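Local coordinates for uncharacterized protein (Aeromonas hydrophila J-1, PDB 6R1J) that is the soluble C component of AHL, a tripartite alpha-pore-forming toxin that probably acts by assembling with its partner proteins in target-cell membranes, at residues A[106-110]-A[211-215]; A[16-20]-A[203-207]. The protein carries 3 engineered substitutions. All coordinates share one frame; numbering follows the deposited sequence.

Contact 1. Residues A[106-110]-A[211-215]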
loop_
_atom_site.group_PDB
_atom_site.type_symbol
_atom_site.label_atom_id
_atom_site.label_comp_id
_atom_site.label_asym_id
_atom_site.label_seq_id
_atom_site.Cartn_x
_atom_site.Cartn_y
_atom_site.Cartn_z
ATOM N N SER A 106 -12.917 0.216 25.452
ATOM C CA SER A 106 -12.458 -0.127 24.084
ATOM C C SER A 106 -12.207 1.147 23.269
ATOM O O SER A 106 -11.149 1.241 22.658
ATOM C CB SER A 106 -13.427 -1.056 23.399
ATOM O OG SER A 106 -13.474 -2.295 24.100
ATOM N N GLN A 107 -13.181 2.045 23.198
ATOM C CA GLN A 107 -13.031 3.294 22.421
ATOM C C GLN A 107 -11.825 4.104 22.943
ATOM O O GLN A 107 -11.107 4.651 22.096
ATOM C CB GLN A 107 -14.315 4.104 22.463
ATOM C CG GLN A 107 -15.376 3.513 21.556
ATOM C CD GLN A 107 -16.718 4.118 21.847
ATOM O OE1 GLN A 107 -16.977 4.556 22.969
ATOM N NE2 GLN A 107 -17.564 4.158 20.822
ATOM N N SER A 108 -11.630 4.188 24.258
ATOM C CA SER A 108 -10.478 4.928 24.852
ATOM C C SER A 108 -9.183 4.374 24.288
ATOM O O SER A 108 -8.393 5.137 23.792
ATOM C CB SER A 108 -10.433 4.852 26.342
ATOM O OG SER A 108 -11.601 5.438 26.847
ATOM N N ALA A 109 -8.964 3.080 24.434
ATOM C CA ALA A 109 -7.703 2.449 24.029
ATOM C C ALA A 109 -7.514 2.617 22.510
ATOM O O ALA A 109 -6.362 2.888 22.063
ATOM C CB ALA A 109 -7.688 0.991 24.426
ATOM N N ASN A 110 -8.572 2.354 21.738
ATOM C CA ASN A 110 -8.471 2.375 20.254
ATOM C C ASN A 110 -8.163 3.810 19.797
ATOM O O ASN A 110 -7.354 3.994 18.888
ATOM C CB ASN A 110 -9.739 1.850 19.586
ATOM C CG ASN A 110 -9.529 1.532 18.124
ATOM O OD1 ASN A 110 -8.521 0.935 17.737
ATOM N ND2 ASN A 110 -10.491 1.920 17.317
ATOM N N PHE A 211 -9.805 -4.224 16.187
ATOM C CA PHE A 211 -10.359 -3.590 17.406
ATOM C C PHE A 211 -11.674 -2.908 17.015
ATOM O O PHE A 211 -12.665 -2.929 17.774
ATOM C CB PHE A 211 -9.370 -2.572 17.993
ATOM C CG PHE A 211 -9.469 -2.311 19.472
ATOM C CD1 PHE A 211 -10.551 -2.725 20.235
ATOM C CD2 PHE A 211 -8.454 -1.614 20.113
ATOM C CE1 PHE A 211 -10.581 -2.529 21.616
ATOM C CE2 PHE A 211 -8.523 -1.341 21.477
ATOM C CZ PHE A 211 -9.577 -1.807 22.230
ATOM N N GLY A 212 -11.682 -2.203 15.879
ATOM C CA GLY A 212 -12.903 -1.514 15.409
ATOM C C GLY A 212 -14.059 -2.512 15.217
ATOM O O GLY A 212 -15.221 -2.163 15.493
ATOM N N SER A 213 -13.780 -3.703 14.691
ATOM C CA SER A 213 -14.830 -4.734 14.481
ATOM C C SER A 213 -15.366 -5.155 15.851
ATOM O O SER A 213 -16.585 -5.310 16.009
ATOM C CB SER A 213 -14.306 -5.888 13.700
ATOM O OG SER A 213 -14.068 -5.478 12.369
ATOM N N LEU A 214 -14.477 -5.316 16.826
ATOM C CA LEU A 214 -14.888 -5.636 18.216
ATOM C C LEU A 214 -15.779 -4.523 18.779
ATOM O O LEU A 214 -16.869 -4.835 19.327
ATOM C CB LEU A 214 -13.645 -5.914 19.061
ATOM C CG LEU A 214 -13.887 -6.255 20.539
ATOM C CD1 LEU A 214 -12.727 -7.096 21.080
ATOM C CD2 LEU A 214 -14.054 -5.003 21.385
ATOM N N ILE A 215 -15.367 -3.265 18.650
ATOM C CA ILE A 215 -16.126 -2.096 19.183
ATOM C C ILE A 215 -17.502 -2.019 18.522
ATOM O O ILE A 215 -18.470 -1.745 19.213
ATOM C CB ILE A 215 -15.277 -0.828 18.991
ATOM C CG1 ILE A 215 -14.136 -0.819 20.017
ATOM C CG2 ILE A 215 -16.108 0.445 19.038
ATOM C CD1 ILE A 215 -13.043 0.221 19.694
#

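Contact 2. Residues A[16-20]-A[203-207]. With NA (sodium ion), chain D.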
loop_
_atom_site.group_PDB
_atom_site.type_symbol
_atom_site.label_atom_id
_atom_site.label_comp_id
_atom_site.label_asym_id
_atom_site.label_seq_id
_atom_site.Cartn_x
_atom_site.Cartn_y
_atom_site.Cartn_z
ATOM N N ALA A 16 -1.958 -9.820 16.181
ATOM C CA ALA A 16 -1.353 -8.537 15.756
ATOM C C ALA A 16 -0.440 -8.044 16.895
ATOM O O ALA A 16 0.677 -7.568 16.597
ATOM C CB ALA A 16 -2.393 -7.519 15.393
ATOM N N GLU A 17 -0.910 -8.190 18.129
ATOM C CA GLU A 17 -0.206 -7.742 19.352
ATOM C C GLU A 17 1.158 -8.435 19.435
ATOM O O GLU A 17 2.124 -7.728 19.715
ATOM C CB GLU A 17 -1.066 -7.973 20.591
ATOM C CG GLU A 17 -0.521 -7.305 21.859
ATOM C CD GLU A 17 0.425 -8.137 22.701
ATOM O OE1 GLU A 17 0.540 -9.359 22.416
ATOM O OE2 GLU A 17 1.071 -7.553 23.638
ATOM N N ALA A 18 1.252 -9.745 19.210
ATOM C CA ALA A 18 2.541 -10.465 19.280
ATOM C C ALA A 18 3.491 -9.886 18.221
ATOM O O ALA A 18 4.673 -9.664 18.482
ATOM C CB ALA A 18 2.324 -11.931 19.031
ATOM N N THR A 19 2.976 -9.641 17.019
ATOM C CA THR A 19 3.786 -9.069 15.935
ATOM C C THR A 19 4.198 -7.629 16.304
ATOM O O THR A 19 5.377 -7.275 16.053
ATOM C CB THR A 19 3.053 -9.203 14.602
ATOM O OG1 THR A 19 2.841 -10.601 14.427
ATOM C CG2 THR A 19 3.881 -8.688 13.454
ATOM N N ILE A 20 3.285 -6.851 16.869
ATOM C CA ILE A 20 3.579 -5.454 17.280
ATOM C C ILE A 20 4.695 -5.455 18.330
ATOM O O ILE A 20 5.574 -4.582 18.239
ATOM C CB ILE A 20 2.308 -4.756 17.759
ATOM C CG1 ILE A 20 1.385 -4.450 16.572
ATOM C CG2 ILE A 20 2.672 -3.500 18.527
ATOM C CD1 ILE A 20 0.021 -3.963 16.950
ATOM N N GLN A 203 0.949 -3.209 10.930
ATOM C CA GLN A 203 0.472 -4.100 12.005
ATOM C C GLN A 203 -0.425 -3.327 12.950
ATOM O O GLN A 203 -1.451 -3.888 13.357
ATOM C CB GLN A 203 1.641 -4.752 12.732
ATOM C CG GLN A 203 2.386 -5.709 11.848
ATOM C CD GLN A 203 1.449 -6.796 11.388
ATOM O OE1 GLN A 203 0.871 -7.509 12.205
ATOM N NE2 GLN A 203 1.303 -6.900 10.081
ATOM N N THR A 204 -0.110 -2.062 13.273
ATOM C CA THR A 204 -0.964 -1.305 14.194
ATOM C C THR A 204 -2.265 -0.939 13.482
ATOM O O THR A 204 -3.286 -0.894 14.154
ATOM C CB THR A 204 -0.270 -0.101 14.857
ATOM O OG1 THR A 204 0.018 0.896 13.916
ATOM C CG2 THR A 204 1.056 -0.466 15.468
ATOM N N THR A 205 -2.250 -0.719 12.175
ATOM C CA THR A 205 -3.509 -0.410 11.444
ATOM C C THR A 205 -4.395 -1.672 11.482
ATOM O O THR A 205 -5.603 -1.548 11.656
ATOM C CB THR A 205 -3.238 0.038 9.998
ATOM O OG1 THR A 205 -2.435 1.215 10.076
ATOM C CG2 THR A 205 -4.513 0.323 9.224
ATOM N N ALA A 206 -3.794 -2.841 11.328
ATOM C CA ALA A 206 -4.554 -4.111 11.294
ATOM C C ALA A 206 -5.143 -4.333 12.685
ATOM O O ALA A 206 -6.303 -4.728 12.812
ATOM C CB ALA A 206 -3.665 -5.218 10.831
ATOM N N PHE A 207 -4.379 -4.045 13.729
ATOM C CA PHE A 207 -4.847 -4.230 15.126
ATOM C C PHE A 207 -6.068 -3.358 15.360
ATOM O O PHE A 207 -7.095 -3.796 15.855
ATOM C CB PHE A 207 -3.740 -3.941 16.136
ATOM C CG PHE A 207 -4.173 -4.186 17.556
ATOM C CD1 PHE A 207 -4.979 -3.281 18.215
ATOM C CD2 PHE A 207 -3.804 -5.355 18.207
ATOM C CE1 PHE A 207 -5.405 -3.527 19.516
ATOM C CE2 PHE A 207 -4.209 -5.584 19.511
ATOM C CZ PHE A 207 -5.013 -4.674 20.160
HETATM NA NA NA D . 2.131 -8.786 25.422
HETATM O O HOH W 1 2.621 -10.861 23.379
HETATM O O HOH W 2 0.150 -9.933 13.005
HETATM O O HOH W 3 -0.090 -8.265 27.304
#

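Contact 1. Residues A[106-110]-A[211-215]
Asn110 OD1 is held by a hydrogen bond from the hydroxyl of Ser208, and it also lies 3.5 Å from Phe211 CD2. The setting is an antiparallel helix bundle, consistent with the ClyA-like alpha-pore-forming toxins, in which helix 78-157 runs against helix 163-236 at 161° between the two short segments. Asn110 CB lies over one face of the Phe211 ring, 4.1 Å from the centroid, a CH-pi contact. With CG anti to the backbone N (chi1 -165°), the Asn110 amide carries OD1 to Phe211 CD2 and CB. The amide plane is inclined 57° to the ring, so this is no stack. The short Ala109 methyl meets the ring edge directly, its CB 3.9 Å from Phe211 CE2. Leu44 and Val40 of helix 28-70 cover this side, and Met13 of helix 5-21 also touches Phe211. Ser106 suits the narrow gap beside Ile215: its small CB presses to 3.5 Å from Ile215 CG1, tighter than usual, and its OG is satisfied by the carbonyl of Thr102. Beyond it, the branched Ile215 drives CD1 between the helices, 3.7 Å from both Ser106 O and Asn110 CB.

Contact 2. Residues A[16-20]-A[203-207]
Ile20 CD1 and Ala16 CB both press on Phe207, and this apolar patch is the tight part of an antiparallel helix pair in the bundle, where helix 5-21 packs on helix 163-236 with the segment axes 9.3 Å apart. Ala16 is small enough to let the backbones approach: its CB sits at the ring edge, 3.8 Å from Phe207 CD2. One turn on, Ile20 reaches across Phe207 at about a right angle and sets CD1 3.8 Å from Phe207 CB, with its CG1 alongside Gln203 CB and its CD1 near Thr204 CG2. In Phe207, CG anti to the backbone N (chi1 -177°) carries the ring alongside helix 5-21, where CD2 and CE2 meet Ala16 and Glu17; Val37 of helix 28-70 and Ile113 of helix 78-157 back it.

On one flank this packing gives way to water. Gln203 bends at chi2 (-60°) and brings OE1 across Thr19, 3.5 Å from CG2, yet no direct hydrogen bond joins the two. A water does so instead, donating to Gln203 OE1 at 2.7 Å and bonding Thr19 OG1, which also pairs with Ser22 of the second subunit; threonine thus serves packing with its methyl and polar contact with its hydroxyl. On another flank, Glu17 leads to a sodium ion and its waters. Glu17 CB lies 4.1 Å from Phe207 CE2, but the chain turns its carboxylate away from helix 163-236. A water spans the ion and OE1, Gln21 bonds OE2, and the metal itself sits 2.4 Å from Glu17 OE2.

Contacts 1 and 2 share helix 163-236, and their centres are about 14 Å apart. Segments 203-207 and 211-215 follow one another along it, so the same helix meets helix 5-21 in contact 2 and helix 78-157 in contact 1; helix 28-70 lines both interfaces. Both are antiparallel and buried near the middle of the chain, but their polar surroundings differ. Contact 2 reaches a sodium ion through Glu17 and the second subunit through Thr19. Contact 1 has no metal ligand: the side chain of Leu214 is about 13 Å from another sodium ion, probably the one bound at Thr224 and Asp264.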